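PDB 3BDI: AB hydrolase-1 domain-containing protein from Thermoplasma acidophilum DSM 1728, which is of uncharacterized function but is probably a cytoplasmic hydrolase with the alpha/beta hydrolase fold, assigned to the ABHD14 family. Local coordinates for residues A[31-36]-A[87-92]; A[116-121]-A[144-149]; A[127-132]-A[198-203]. All blocks are in the same frame, centred on the assembly; numbering follows the deposited sequence.

Contact 1: A[31-36]-A[87-92]; sequences ALFHGY and AEFIRD
Ile90 plants its delta methyl on one face of the Phe33 ring: CD1 lies 3.7 Å from the ring centroid and 3° off the normal, a CH-pi contact centred on the pi cloud. The two side chains approach from opposite directions. With CD1 anti to CA (chi2 180°), the isoleucine reaches the middle of the ring, while its CG1 sits 3.7 Å from Phe33 CE1 and its CG2 3.8 Å from Phe33 CZ. A beta-branched chain suits this place because one branch carries CD1 over the ring centre while the other, CG2, lies beside the rim near CZ. A looser apolar contact joins Phe33 CE1 to Phe89 CE2 at 4.4 Å; the Phe89 ring also meets Tyr64 and Tyr76 edge to face. This is helix-on-sheet packing of the alpha/beta hydrolase fold, helix 83-96 lying against the end of central strand 28-33. A serine in place of Phe33 would probably leave the Ile90 methyl without its aromatic platform and open a gap between strand and helix. In the loop after the strand, His34 ND1 donates to Gly35 O at 2.8 Å, nearly straight at 170°, with the oxygen close to the imidazole plane. His34 NE2 is engaged by the backbone N of Tyr64.

Contact 2: A[116-121]-A[144-149]; sequences MTTLQY and KKIRQK
The flat carboxamide of Gln148 meets the methyl of Thr118, which lies above one face of the amide, nearer its oxygen than its nitrogen. Thr118 CG2 is 3.3 Å from Gln148 OE1 and 3.7 Å from Gln148 CD, whereas NE2 is farther, at 4.1 Å. A bend at chi2 (79°) turns the amide back toward the helix, and NE2 then donates to the backbone oxygen of Val125 at the start of the neighbouring strand. Glutamine suits this position since one end can hold a main-chain carbonyl as the rest of its amide lies against a methyl. Just past the end of the helix, one face of the Tyr121 ring carries Gln120 CB, 3.7 Å above the plane and displaced toward the rim.

Helix 109-120 forms the crossover between parallel strands 102-107 and 125-131, a right-handed beta-alpha-beta unit as is usual in this fold; the loop of residues 144-149 runs past its C-terminal end on the way into strand 150-155. Ile146 carries the apolar part of the contact. Its side chain crosses that of Leu119 at about a right angle, with Leu119 CD2 3.8 Å from Ile146 CG1 and 4.1 Å from Ile146 CD1. The other branch, Ile146 CG2, turns to Thr118 CG2 at 4.1 Å, so the isoleucine touches two successive helix residues. Threonine serves at 118 because its two branches differ: CG2 looks toward the loop, while OG1 is hydrogen-bonded to Val114 O one turn earlier, which satisfies a hydroxyl buried among hydrocarbon.

Contact 3: A[127-132]-A[198-203]; sequences GIIAVA and RITVDF
Ile129 and Phe203 slide past each other in opposite directions, lying alongside each other between strand and helix. Ile129 CG1 lies 3.9 Å from both Phe203 CE2 and Phe203 CD2, an oblique approach to the ring. Setting CG anti to the backbone N (chi1 173°) swings the phenyl group out from helix 193-205 toward the strand, far enough for Phe203 CZ to come within 3.7 Å of the backbone oxygen of Ile128. Phenylalanine suits this place because it is long enough to reach the strand from the helix backbone.

Thr200 meets the same isoleucine differently, the two side chains crossing at about a right angle. Its methyl CG2 is 4.1 Å from Ile129 CD1 and also 4.1 Å from Ile129 CG2, and so rests against both branches. Its hydroxyl is buried as well but is not left to the hydrocarbon: OG1 is hydrogen-bonded to Phe196 O in the preceding turn and to the hydroxyl of Tyr52 on helix 48-53. Gly127, near the start of the strand, has a phi of 173°, a backbone setting that residues with a beta carbon seldom adopt; a beta carbon here would point toward the helix, near Phe203 CE2.

Strand and helix run nearly antiparallel, 167° between their directions, with their axes 10.6 Å apart. While Ile129 faces helix 193-205, Ile128 turns the other way, to Val114 and Thr118 of helix 109-120. A parallel strand sandwiched between helices in this manner, with the C-terminal helix on one face, is the three-layered core of the alpha/beta hydrolase fold.

How the contacts relate
Contacts 1 and 2 lie on one face of the sheet, contact 3 on the other. Helices 83-96 and 109-120 join the first two, centres 14 Å apart: Ile90 CD1 comes within 3.4 Å of Thr117 OG1. Contacts 2 and 3 meet where strand 125-131 pairs with the chain entering strand 150-155: Ile128 N is 3.0 Å from Lys149 O, a probable hydrogen bond, and Ile128 CD1 packs 3.3 Å from Thr118 OG1. Contacts 1 and 3 do not touch; their nearest atoms are about 7 Å apart. Between them lies the putative nucleophile elbow: Phe33 touches it, Ile129 lies near it, and Ala132 abuts Asp158 and His186, which with Ser108 have the geometry of a probable catalytic triad.

Contact 1: A[31-36]-A[87-92]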
ATOM      1  N   ALA A  31      -4.413   1.401  -4.775  1.00  9.35           N
ATOM      2  CA  ALA A  31      -3.246   0.618  -5.233  1.00  8.47           C
ATOM      3  C   ALA A  31      -2.557   0.034  -4.000  1.00  9.79           C
ATOM      4  O   ALA A  31      -2.417   0.699  -2.980  1.00  9.85           O
ATOM      5  CB  ALA A  31      -2.276   1.519  -6.035  1.00 10.51           C
ATOM      6  N   LEU A  32      -2.153  -1.231  -4.117  1.00  8.85           N
ATOM      7  CA  LEU A  32      -1.638  -2.068  -3.051  1.00  9.40           C
ATOM      8  C   LEU A  32      -0.196  -2.426  -3.304  1.00  7.29           C
ATOM      9  O   LEU A  32       0.123  -2.919  -4.381  1.00  9.37           O
ATOM     10  CB  LEU A  32      -2.427  -3.370  -2.939  1.00  9.35           C
ATOM     11  CG  LEU A  32      -3.940  -3.322  -3.083  1.00 10.96           C
ATOM     12  CD1 LEU A  32      -4.568  -4.714  -2.971  1.00 11.29           C
ATOM     13  CD2 LEU A  32      -4.611  -2.389  -2.133  1.00 12.58           C
ATOM     14  N   PHE A  33       0.653  -2.222  -2.300  1.00  8.14           N
ATOM     15  CA  PHE A  33       2.130  -2.420  -2.417  1.00  8.90           C
ATOM     16  C   PHE A  33       2.594  -3.378  -1.335  1.00 10.09           C
ATOM     17  O   PHE A  33       2.426  -3.150  -0.156  1.00 10.52           O
ATOM     18  CB  PHE A  33       2.854  -1.061  -2.395  1.00 10.06           C
ATOM     19  CG  PHE A  33       2.368  -0.143  -3.462  1.00  9.67           C
ATOM     20  CD1 PHE A  33       2.843  -0.236  -4.746  1.00  9.68           C
ATOM     21  CD2 PHE A  33       1.349   0.765  -3.198  1.00  8.86           C
ATOM     22  CE1 PHE A  33       2.334   0.568  -5.752  1.00 10.97           C
ATOM     23  CE2 PHE A  33       0.857   1.552  -4.197  1.00  9.88           C
ATOM     24  CZ  PHE A  33       1.342   1.469  -5.460  1.00  9.82           C
ATOM     25  N   HIS A  34       3.174  -4.495  -1.784  1.00  8.36           N
ATOM     26  CA  HIS A  34       3.524  -5.613  -0.936  1.00  8.82           C
ATOM     27  C   HIS A  34       4.807  -5.396  -0.098  1.00  9.66           C
ATOM     28  O   HIS A  34       5.637  -4.523  -0.349  1.00  8.84           O
ATOM     29  CB  HIS A  34       3.610  -6.870  -1.805  1.00  8.13           C
ATOM     30  CG  HIS A  34       4.701  -6.816  -2.804  1.00  7.71           C
ATOM     31  ND1 HIS A  34       6.030  -6.982  -2.458  1.00  7.91           N
ATOM     32  CD2 HIS A  34       4.663  -6.583  -4.132  1.00  8.15           C
ATOM     33  CE1 HIS A  34       6.756  -6.821  -3.556  1.00  9.31           C
ATOM     34  NE2 HIS A  34       5.955  -6.572  -4.583  1.00  8.30           N
ATOM     35  N   GLY A  35       4.971  -6.299   0.861  1.00  9.12           N
ATOM     36  CA  GLY A  35       6.172  -6.411   1.675  1.00 10.36           C
ATOM     37  C   GLY A  35       7.267  -7.205   1.014  1.00  9.45           C
ATOM     38  O   GLY A  35       7.060  -7.839  -0.029  1.00  9.21           O
ATOM     39  N   TYR A  36       8.432  -7.168   1.622  1.00  9.59           N
ATOM     40  CA  TYR A  36       9.632  -7.809   1.111  1.00  8.52           C
ATOM     41  C   TYR A  36       9.391  -9.306   0.782  1.00  9.24           C
ATOM     42  O   TYR A  36       9.941  -9.831  -0.200  1.00 10.90           O
ATOM     43  CB  TYR A  36      10.778  -7.687   2.125  1.00 12.04           C
ATOM     44  CG  TYR A  36      12.084  -8.259   1.677  1.00 13.42           C
ATOM     45  CD1 TYR A  36      12.959  -7.502   0.941  1.00 15.17           C
ATOM     46  CD2 TYR A  36      12.414  -9.559   1.980  1.00 13.65           C
ATOM     47  CE1 TYR A  36      14.188  -8.055   0.508  1.00 17.33           C
ATOM     48  CE2 TYR A  36      13.620 -10.104   1.589  1.00 15.95           C
ATOM     49  CZ  TYR A  36      14.479  -9.344   0.865  1.00 16.91           C
ATOM     50  OH  TYR A  36      15.687  -9.956   0.494  1.00 25.06           O
ATOM     51  N   ALA A  87       8.996   6.159  -4.232  1.00 11.40           N
ATOM     52  CA  ALA A  87       7.995   7.207  -4.468  1.00 11.41           C
ATOM     53  C   ALA A  87       7.833   7.523  -5.950  1.00 10.19           C
ATOM     54  O   ALA A  87       6.724   7.726  -6.457  1.00 12.39           O
ATOM     55  CB  ALA A  87       8.376   8.501  -3.654  1.00 12.40           C
ATOM     56  N   GLU A  88       8.968   7.615  -6.649  0.50 10.06           N
ATOM     57  CA  GLU A  88       8.961   7.748  -8.119  0.50 10.25           C
ATOM     58  C   GLU A  88       8.188   6.602  -8.742  0.50  9.42           C
ATOM     59  O   GLU A  88       7.303   6.815  -9.567  0.50  8.85           O
ATOM     60  CB  GLU A  88      10.379   7.778  -8.697  0.50 11.41           C
ATOM     61  CG  GLU A  88      11.194   8.993  -8.319  0.50 10.38           C
ATOM     62  CD  GLU A  88      10.499  10.258  -8.637  0.50 13.95           C
ATOM     63  OE1 GLU A  88      10.081  10.472  -9.809  0.50 17.96           O
ATOM     64  OE2 GLU A  88      10.399  11.060  -7.702  0.50 19.72           O
ATOM     65  N   PHE A  89       8.483   5.377  -8.305  1.00 10.11           N
ATOM     66  CA  PHE A  89       7.768   4.226  -8.840  1.00  9.62           C
ATOM     67  C   PHE A  89       6.273   4.372  -8.670  1.00  9.45           C
ATOM     68  O   PHE A  89       5.518   4.181  -9.608  1.00  9.68           O
ATOM     69  CB  PHE A  89       8.198   2.912  -8.219  1.00  9.75           C
ATOM     70  CG  PHE A  89       7.440   1.768  -8.785  1.00  9.07           C
ATOM     71  CD1 PHE A  89       7.660   1.331 -10.058  1.00  9.84           C
ATOM     72  CD2 PHE A  89       6.427   1.168  -8.048  1.00 10.78           C
ATOM     73  CE1 PHE A  89       6.877   0.316 -10.590  1.00  9.92           C
ATOM     74  CE2 PHE A  89       5.679   0.156  -8.570  1.00  9.59           C
ATOM     75  CZ  PHE A  89       5.923  -0.261  -9.845  1.00 10.20           C
ATOM     76  N   ILE A  90       5.816   4.688  -7.450  1.00  9.89           N
ATOM     77  CA  ILE A  90       4.371   4.718  -7.222  1.00  9.81           C
ATOM     78  C   ILE A  90       3.673   5.796  -8.066  1.00  9.32           C
ATOM     79  O   ILE A  90       2.643   5.540  -8.713  1.00 11.10           O
ATOM     80  CB  ILE A  90       4.031   4.797  -5.722  1.00 10.58           C
ATOM     81  CG1 ILE A  90       4.480   3.488  -5.075  1.00 11.04           C
ATOM     82  CG2 ILE A  90       2.515   5.090  -5.514  1.00 12.26           C
ATOM     83  CD1 ILE A  90       4.236   3.357  -3.566  1.00 12.50           C
ATOM     84  N   ARG A  91       4.288   6.980  -8.110  0.50 10.47           N
ATOM     85  CA  ARG A  91       3.783   8.060  -8.975  0.50 11.17           C
ATOM     86  C   ARG A  91       3.704   7.617 -10.437  0.50 10.79           C
ATOM     87  O   ARG A  91       2.681   7.781 -11.098  0.50 12.43           O
ATOM     88  CB  ARG A  91       4.681   9.271  -8.857  0.50 12.13           C
ATOM     89  CG  ARG A  91       4.176  10.458  -9.648  0.50 13.07           C
ATOM     90  CD  ARG A  91       5.156  11.571  -9.581  0.50 18.63           C
ATOM     91  NE  ARG A  91       6.165  11.509 -10.637  0.50 23.86           N
ATOM     92  CZ  ARG A  91       7.385  10.994 -10.529  0.50 21.26           C
ATOM     93  NH1 ARG A  91       7.811  10.410  -9.421  0.50 34.17           N
ATOM     94  NH2 ARG A  91       8.196  11.056 -11.566  0.50 28.10           N
ATOM     95  N   ASP A  92       4.806   7.053 -10.927  1.00  9.90           N
ATOM     96  CA  ASP A  92       4.902   6.650 -12.342  1.00 11.68           C
ATOM     97  C   ASP A  92       3.979   5.499 -12.691  1.00 10.31           C
ATOM     98  O   ASP A  92       3.471   5.401 -13.797  1.00 10.82           O
ATOM     99  CB  ASP A  92       6.357   6.307 -12.684  1.00 11.67           C
ATOM    100  CG  ASP A  92       7.285   7.534 -12.697  1.00 12.02           C
ATOM    101  OD1 ASP A  92       6.779   8.670 -12.535  1.00 14.01           O
ATOM    102  OD2 ASP A  92       8.522   7.366 -12.763  1.00 11.73           O
TER

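Contact 2: A[116-121]-A[144-149]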
HETATM    1  N   MSE A 116       6.458   7.470   2.017  1.00 13.30           N
HETATM    2  CA  MSE A 116       7.344   8.310   1.253  1.00 12.67           C
HETATM    3  C   MSE A 116       6.663   8.939   0.057  1.00 14.23           C
HETATM    4  O   MSE A 116       6.895  10.124  -0.267  1.00 13.05           O
HETATM    5  CB  MSE A 116       8.586   7.553   0.779  1.00 15.75           C
HETATM    6  CG  MSE A 116       9.585   8.453   0.001  1.00 13.93           C
HETATM    7 SE   MSE A 116      10.360   9.889   1.086  0.75 22.63          SE
HETATM    8  CE  MSE A 116      11.699   8.854   1.803  1.00 19.80           C
ATOM      9  N   THR A 117       5.832   8.187  -0.640  1.00 12.46           N
ATOM     10  CA  THR A 117       5.080   8.750  -1.758  1.00 11.79           C
ATOM     11  C   THR A 117       4.176   9.923  -1.341  1.00 15.23           C
ATOM     12  O   THR A 117       4.066  10.919  -2.065  1.00 13.55           O
ATOM     13  CB  THR A 117       4.225   7.671  -2.420  1.00 12.14           C
ATOM     14  OG1 THR A 117       5.083   6.593  -2.805  1.00 12.27           O
ATOM     15  CG2 THR A 117       3.458   8.187  -3.622  1.00 13.38           C
ATOM     16  N   THR A 118       3.576   9.821  -0.159  1.00 13.39           N
ATOM     17  CA  THR A 118       2.733  10.917   0.364  1.00 12.96           C
ATOM     18  C   THR A 118       3.569  12.131   0.754  1.00 15.19           C
ATOM     19  O   THR A 118       3.135  13.254   0.524  1.00 14.30           O
ATOM     20  CB  THR A 118       1.880  10.415   1.536  1.00 13.25           C
ATOM     21  OG1 THR A 118       1.181   9.224   1.137  1.00 12.80           O
ATOM     22  CG2 THR A 118       0.844  11.440   1.928  1.00 12.76           C
ATOM     23  N   LEU A 119       4.771  11.913   1.253  1.00 13.55           N
ATOM     24  CA  LEU A 119       5.686  13.020   1.602  1.00 13.74           C
ATOM     25  C   LEU A 119       6.172  13.735   0.346  1.00 15.12           C
ATOM     26  O   LEU A 119       6.326  14.955   0.351  1.00 16.86           O
ATOM     27  CB  LEU A 119       6.882  12.517   2.419  1.00 16.44           C
ATOM     28  CG  LEU A 119       6.533  11.906   3.774  1.00 21.64           C
ATOM     29  CD1 LEU A 119       7.788  11.350   4.464  1.00 16.86           C
ATOM     30  CD2 LEU A 119       5.800  12.908   4.640  1.00 25.89           C
ATOM     31  N   GLN A 120       6.389  13.007  -0.746  1.00 14.47           N
ATOM     32  CA  GLN A 120       6.946  13.574  -1.977  1.00 14.49           C
ATOM     33  C   GLN A 120       5.903  14.146  -2.903  1.00 15.64           C
ATOM     34  O   GLN A 120       6.124  15.217  -3.491  1.00 16.73           O
ATOM     35  CB  GLN A 120       7.732  12.525  -2.749  1.00 17.08           C
ATOM     36  CG  GLN A 120       8.966  12.036  -2.064  1.00 18.15           C
ATOM     37  CD  GLN A 120      10.144  12.991  -2.158  1.00 30.77           C
ATOM     38  OE1 GLN A 120      10.348  13.832  -1.283  1.00 33.02           O
ATOM     39  NE2 GLN A 120      10.923  12.857  -3.214  1.00 29.02           N
ATOM     40  N   TYR A 121       4.772  13.455  -3.038  1.00 13.65           N
ATOM     41  CA  TYR A 121       3.752  13.708  -4.022  1.00 13.16           C
ATOM     42  C   TYR A 121       2.375  13.671  -3.368  1.00 14.07           C
ATOM     43  O   TYR A 121       1.488  12.904  -3.729  1.00 14.93           O
ATOM     44  CB  TYR A 121       3.836  12.644  -5.132  1.00 14.14           C
ATOM     45  CG  TYR A 121       5.166  12.610  -5.822  1.00 16.88           C
ATOM     46  CD1 TYR A 121       5.630  13.734  -6.502  1.00 18.51           C
ATOM     47  CD2 TYR A 121       5.986  11.476  -5.788  1.00 16.73           C
ATOM     48  CE1 TYR A 121       6.863  13.724  -7.121  1.00 21.00           C
ATOM     49  CE2 TYR A 121       7.207  11.452  -6.424  1.00 19.08           C
ATOM     50  CZ  TYR A 121       7.655  12.583  -7.082  1.00 22.29           C
ATOM     51  OH  TYR A 121       8.875  12.625  -7.746  1.00 26.94           O
ATOM     52  N   LYS A 144       4.868  14.211  10.272  1.00 15.51           N
ATOM     53  CA  LYS A 144       3.995  15.095  11.021  1.00 14.46           C
ATOM     54  C   LYS A 144       3.148  15.997  10.131  1.00 14.14           C
ATOM     55  O   LYS A 144       2.057  16.418  10.575  1.00 17.55           O
ATOM     56  CB  LYS A 144       4.742  15.901  12.114  1.00 15.73           C
ATOM     57  CG  LYS A 144       5.568  17.051  11.667  1.00 20.45           C
ATOM     58  CD  LYS A 144       6.216  17.776  12.886  1.00 21.82           C
ATOM     59  CE  LYS A 144       7.065  18.937  12.439  1.00 28.73           C
ATOM     60  NZ  LYS A 144       7.494  19.843  13.558  1.00 34.91           N
ATOM     61  N   LYS A 145       3.599  16.208   8.893  1.00 17.04           N
ATOM     62  CA  LYS A 145       2.930  17.052   7.912  1.00 19.12           C
ATOM     63  C   LYS A 145       1.794  16.395   7.124  1.00 21.18           C
ATOM     64  O   LYS A 145       0.971  17.096   6.521  1.00 20.97           O
ATOM     65  CB  LYS A 145       3.963  17.634   6.952  1.00 22.73           C
ATOM     66  N   ILE A 146       1.727  15.069   7.132  1.00 17.59           N
ATOM     67  CA  ILE A 146       0.707  14.372   6.337  1.00 16.90           C
ATOM     68  C   ILE A 146      -0.706  14.804   6.687  1.00 17.01           C
ATOM     69  O   ILE A 146      -1.147  14.722   7.841  1.00 16.02           O
ATOM     70  CB  ILE A 146       0.857  12.814   6.470  1.00 17.74           C
ATOM     71  CG1 ILE A 146       2.179  12.379   5.830  1.00 16.68           C
ATOM     72  CG2 ILE A 146      -0.277  12.067   5.810  1.00 14.99           C
ATOM     73  CD1 ILE A 146       2.599  10.912   6.205  1.00 14.78           C
ATOM     74  N   ARG A 147      -1.457  15.231   5.679  1.00 16.14           N
ATOM     75  CA  ARG A 147      -2.839  15.626   5.890  1.00 16.91           C
ATOM     76  C   ARG A 147      -3.884  14.571   5.550  1.00 15.87           C
ATOM     77  O   ARG A 147      -5.042  14.672   5.930  1.00 16.15           O
ATOM     78  CB  ARG A 147      -3.107  16.892   5.074  1.00 18.62           C
ATOM     79  CG  ARG A 147      -2.136  18.039   5.371  1.00 22.49           C
ATOM     80  CD  ARG A 147      -2.166  18.510   6.846  1.00 29.04           C
ATOM     81  NE  ARG A 147      -1.366  19.722   7.097  1.00 38.02           N
ATOM     82  CZ  ARG A 147      -0.039  19.747   7.244  1.00 31.87           C
ATOM     83  N   GLN A 148      -3.487  13.542   4.765  1.00 13.19           N
ATOM     84  CA  GLN A 148      -4.412  12.491   4.376  1.00 15.57           C
ATOM     85  C   GLN A 148      -4.932  11.684   5.546  1.00 11.78           C
ATOM     86  O   GLN A 148      -4.181  11.467   6.526  1.00 13.94           O
ATOM     87  CB  GLN A 148      -3.703  11.517   3.424  1.00 15.78           C
ATOM     88  CG  GLN A 148      -3.587  12.023   1.980  1.00 18.72           C
ATOM     89  CD  GLN A 148      -2.481  13.013   1.729  1.00 15.16           C
ATOM     90  OE1 GLN A 148      -1.711  13.377   2.618  1.00 13.46           O
ATOM     91  NE2 GLN A 148      -2.380  13.455   0.487  1.00 13.75           N
ATOM     92  N   LYS A 149      -6.182  11.259   5.428  1.00 13.06           N
ATOM     93  CA  LYS A 149      -6.728  10.229   6.308  1.00 15.11           C
ATOM     94  C   LYS A 149      -5.785   9.034   6.175  1.00 12.37           C
ATOM     95  O   LYS A 149      -5.514   8.598   5.054  1.00 12.21           O
ATOM     96  CB  LYS A 149      -8.167   9.824   5.928  1.00 16.53           C
ATOM     97  CG  LYS A 149      -9.235  10.863   6.353  1.00 19.87           C
ATOM     98  CD  LYS A 149     -10.692  10.442   6.092  1.00 19.27           C
ATOM     99  CE  LYS A 149     -11.640  11.564   6.483  1.00 20.71           C
ATOM    100  NZ  LYS A 149     -13.095  11.284   6.238  1.00 16.04           N
TER

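Contact 3: A[127-132]-A[198-203]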
ATOM      1  N   GLY A 127      -5.597   8.962   0.401  1.00 12.18           N
ATOM      2  CA  GLY A 127      -5.627   8.336   1.722  1.00 11.65           C
ATOM      3  C   GLY A 127      -4.520   7.305   1.775  1.00 11.92           C
ATOM      4  O   GLY A 127      -4.037   6.863   0.708  1.00 13.04           O
ATOM      5  N   ILE A 128      -4.142   6.921   2.987  1.00 11.50           N
ATOM      6  CA  ILE A 128      -3.049   5.934   3.212  1.00 10.44           C
ATOM      7  C   ILE A 128      -3.571   4.796   4.075  1.00 11.02           C
ATOM      8  O   ILE A 128      -4.246   5.048   5.089  1.00 10.41           O
ATOM      9  CB  ILE A 128      -1.877   6.592   4.008  1.00 10.48           C
ATOM     10  CG1 ILE A 128      -1.227   7.716   3.194  1.00 13.60           C
ATOM     11  CG2 ILE A 128      -0.785   5.556   4.416  1.00 13.43           C
ATOM     12  CD1 ILE A 128      -0.252   8.542   3.992  1.00 14.83           C
ATOM     13  N   ILE A 129      -3.227   3.556   3.709  1.00  9.93           N
ATOM     14  CA  ILE A 129      -3.299   2.435   4.626  1.00  8.10           C
ATOM     15  C   ILE A 129      -1.882   1.890   4.734  1.00  9.58           C
ATOM     16  O   ILE A 129      -1.265   1.596   3.720  1.00 10.86           O
ATOM     17  CB  ILE A 129      -4.214   1.288   4.122  1.00  8.52           C
ATOM     18  CG1 ILE A 129      -5.666   1.788   3.942  1.00 12.07           C
ATOM     19  CG2 ILE A 129      -4.215   0.133   5.108  1.00 10.68           C
ATOM     20  CD1 ILE A 129      -6.630   0.795   3.313  1.00 11.48           C
ATOM     21  N   ALA A 130      -1.365   1.787   5.933  1.00  9.35           N
ATOM     22  CA  ALA A 130      -0.014   1.281   6.147  1.00 10.25           C
ATOM     23  C   ALA A 130      -0.050   0.217   7.201  1.00 10.32           C
ATOM     24  O   ALA A 130      -0.511   0.446   8.335  1.00 11.76           O
ATOM     25  CB  ALA A 130       0.926   2.415   6.544  1.00 10.90           C
ATOM     26  N   VAL A 131       0.369  -0.972   6.824  1.00  9.33           N
ATOM     27  CA  VAL A 131       0.364  -2.144   7.674  1.00  8.39           C
ATOM     28  C   VAL A 131       1.777  -2.318   8.217  1.00 10.33           C
ATOM     29  O   VAL A 131       2.674  -2.770   7.503  1.00 11.58           O
ATOM     30  CB  VAL A 131      -0.075  -3.414   6.924  1.00  9.52           C
ATOM     31  CG1 VAL A 131      -0.366  -4.575   7.900  1.00 10.52           C
ATOM     32  CG2 VAL A 131      -1.323  -3.126   6.055  1.00 11.85           C
ATOM     33  N   ALA A 132       1.987  -1.918   9.480  1.00  8.67           N
ATOM     34  CA  ALA A 132       3.296  -1.996  10.128  1.00 10.08           C
ATOM     35  C   ALA A 132       4.415  -1.512   9.213  1.00  9.13           C
ATOM     36  O   ALA A 132       5.367  -2.237   8.905  1.00 10.40           O
ATOM     37  CB  ALA A 132       3.569  -3.368  10.718  1.00 11.44           C
ATOM     38  N   ARG A 198     -12.423  -6.321   7.381  1.00  9.92           N
ATOM     39  CA  ARG A 198     -13.475  -5.556   8.076  1.00 12.49           C
ATOM     40  C   ARG A 198     -12.979  -4.151   8.380  1.00 11.31           C
ATOM     41  O   ARG A 198     -13.676  -3.156   8.148  1.00 11.96           O
ATOM     42  CB  ARG A 198     -13.853  -6.270   9.367  1.00 12.71           C
ATOM     43  CG  ARG A 198     -15.085  -5.673  10.044  1.00 16.67           C
ATOM     44  CD  ARG A 198     -15.431  -6.346  11.363  1.00 17.23           C
ATOM     45  NE  ARG A 198     -14.448  -6.065  12.409  1.00 20.46           N
ATOM     46  CZ  ARG A 198     -14.301  -4.895  13.034  1.00 30.19           C
ATOM     47  NH1 ARG A 198     -15.087  -3.862  12.752  1.00 35.91           N
ATOM     48  NH2 ARG A 198     -13.366  -4.756  13.963  1.00 30.22           N
ATOM     49  N   ILE A 199     -11.759  -4.054   8.896  1.00 11.30           N
ATOM     50  CA  ILE A 199     -11.190  -2.779   9.316  1.00 11.68           C
ATOM     51  C   ILE A 199     -10.878  -1.896   8.095  1.00 10.72           C
ATOM     52  O   ILE A 199     -11.181  -0.686   8.078  1.00 12.27           O
ATOM     53  CB  ILE A 199      -9.915  -2.980  10.163  1.00 14.20           C
ATOM     54  CG1 ILE A 199     -10.262  -3.597  11.518  1.00 15.01           C
ATOM     55  CG2 ILE A 199      -9.118  -1.651  10.317  1.00 19.52           C
ATOM     56  CD1 ILE A 199      -9.024  -4.283  12.108  1.00 20.96           C
ATOM     57  N   THR A 200     -10.250  -2.455   7.044  1.00 10.91           N
ATOM     58  CA  THR A 200      -9.872  -1.647   5.901  1.00  8.87           C
ATOM     59  C   THR A 200     -11.082  -1.208   5.084  1.00  9.57           C
ATOM     60  O   THR A 200     -11.140  -0.082   4.631  1.00  9.75           O
ATOM     61  CB  THR A 200      -8.810  -2.294   5.005  1.00 10.18           C
ATOM     62  OG1 THR A 200      -9.290  -3.568   4.517  1.00 11.23           O
ATOM     63  CG2 THR A 200      -7.434  -2.394   5.748  1.00 12.84           C
ATOM     64  N   VAL A 201     -12.081  -2.067   4.930  1.00  9.62           N
ATOM     65  CA  VAL A 201     -13.310  -1.680   4.266  1.00  8.32           C
ATOM     66  C   VAL A 201     -14.016  -0.557   5.040  1.00  8.84           C
ATOM     67  O   VAL A 201     -14.529   0.393   4.444  1.00 10.09           O
ATOM     68  CB  VAL A 201     -14.236  -2.896   4.030  1.00 10.55           C
ATOM     69  CG1 VAL A 201     -15.671  -2.463   3.651  1.00 12.59           C
ATOM     70  CG2 VAL A 201     -13.644  -3.805   2.947  1.00 11.11           C
ATOM     71  N   ASP A 202     -14.076  -0.678   6.365  1.00  9.81           N
ATOM     72  CA  ASP A 202     -14.722   0.364   7.147  1.00 10.93           C
ATOM     73  C   ASP A 202     -14.002   1.720   6.957  1.00 10.95           C
ATOM     74  O   ASP A 202     -14.643   2.766   6.766  1.00 11.36           O
ATOM     75  CB  ASP A 202     -14.723  -0.025   8.599  1.00 11.43           C
ATOM     76  CG  ASP A 202     -15.456   0.936   9.428  1.00 19.29           C
ATOM     77  OD1 ASP A 202     -16.719   0.955   9.379  1.00 18.64           O
ATOM     78  OD2 ASP A 202     -14.766   1.707  10.075  1.00 19.54           O
ATOM     79  N   PHE A 203     -12.662   1.731   7.002  1.00  9.01           N
ATOM     80  CA  PHE A 203     -11.909   2.924   6.756  1.00  8.26           C
ATOM     81  C   PHE A 203     -12.193   3.534   5.392  1.00 10.07           C
ATOM     82  O   PHE A 203     -12.421   4.720   5.241  1.00 10.39           O
ATOM     83  CB  PHE A 203     -10.406   2.616   6.905  1.00  9.95           C
ATOM     84  CG  PHE A 203      -9.496   3.747   6.505  1.00  9.72           C
ATOM     85  CD1 PHE A 203      -9.278   4.831   7.338  1.00  9.46           C
ATOM     86  CD2 PHE A 203      -8.805   3.730   5.311  1.00  9.72           C
ATOM     87  CE1 PHE A 203      -8.459   5.838   6.941  1.00 10.85           C
ATOM     88  CE2 PHE A 203      -7.973   4.742   4.945  1.00 12.27           C
ATOM     89  CZ  PHE A 203      -7.806   5.790   5.770  1.00 10.69           C
TER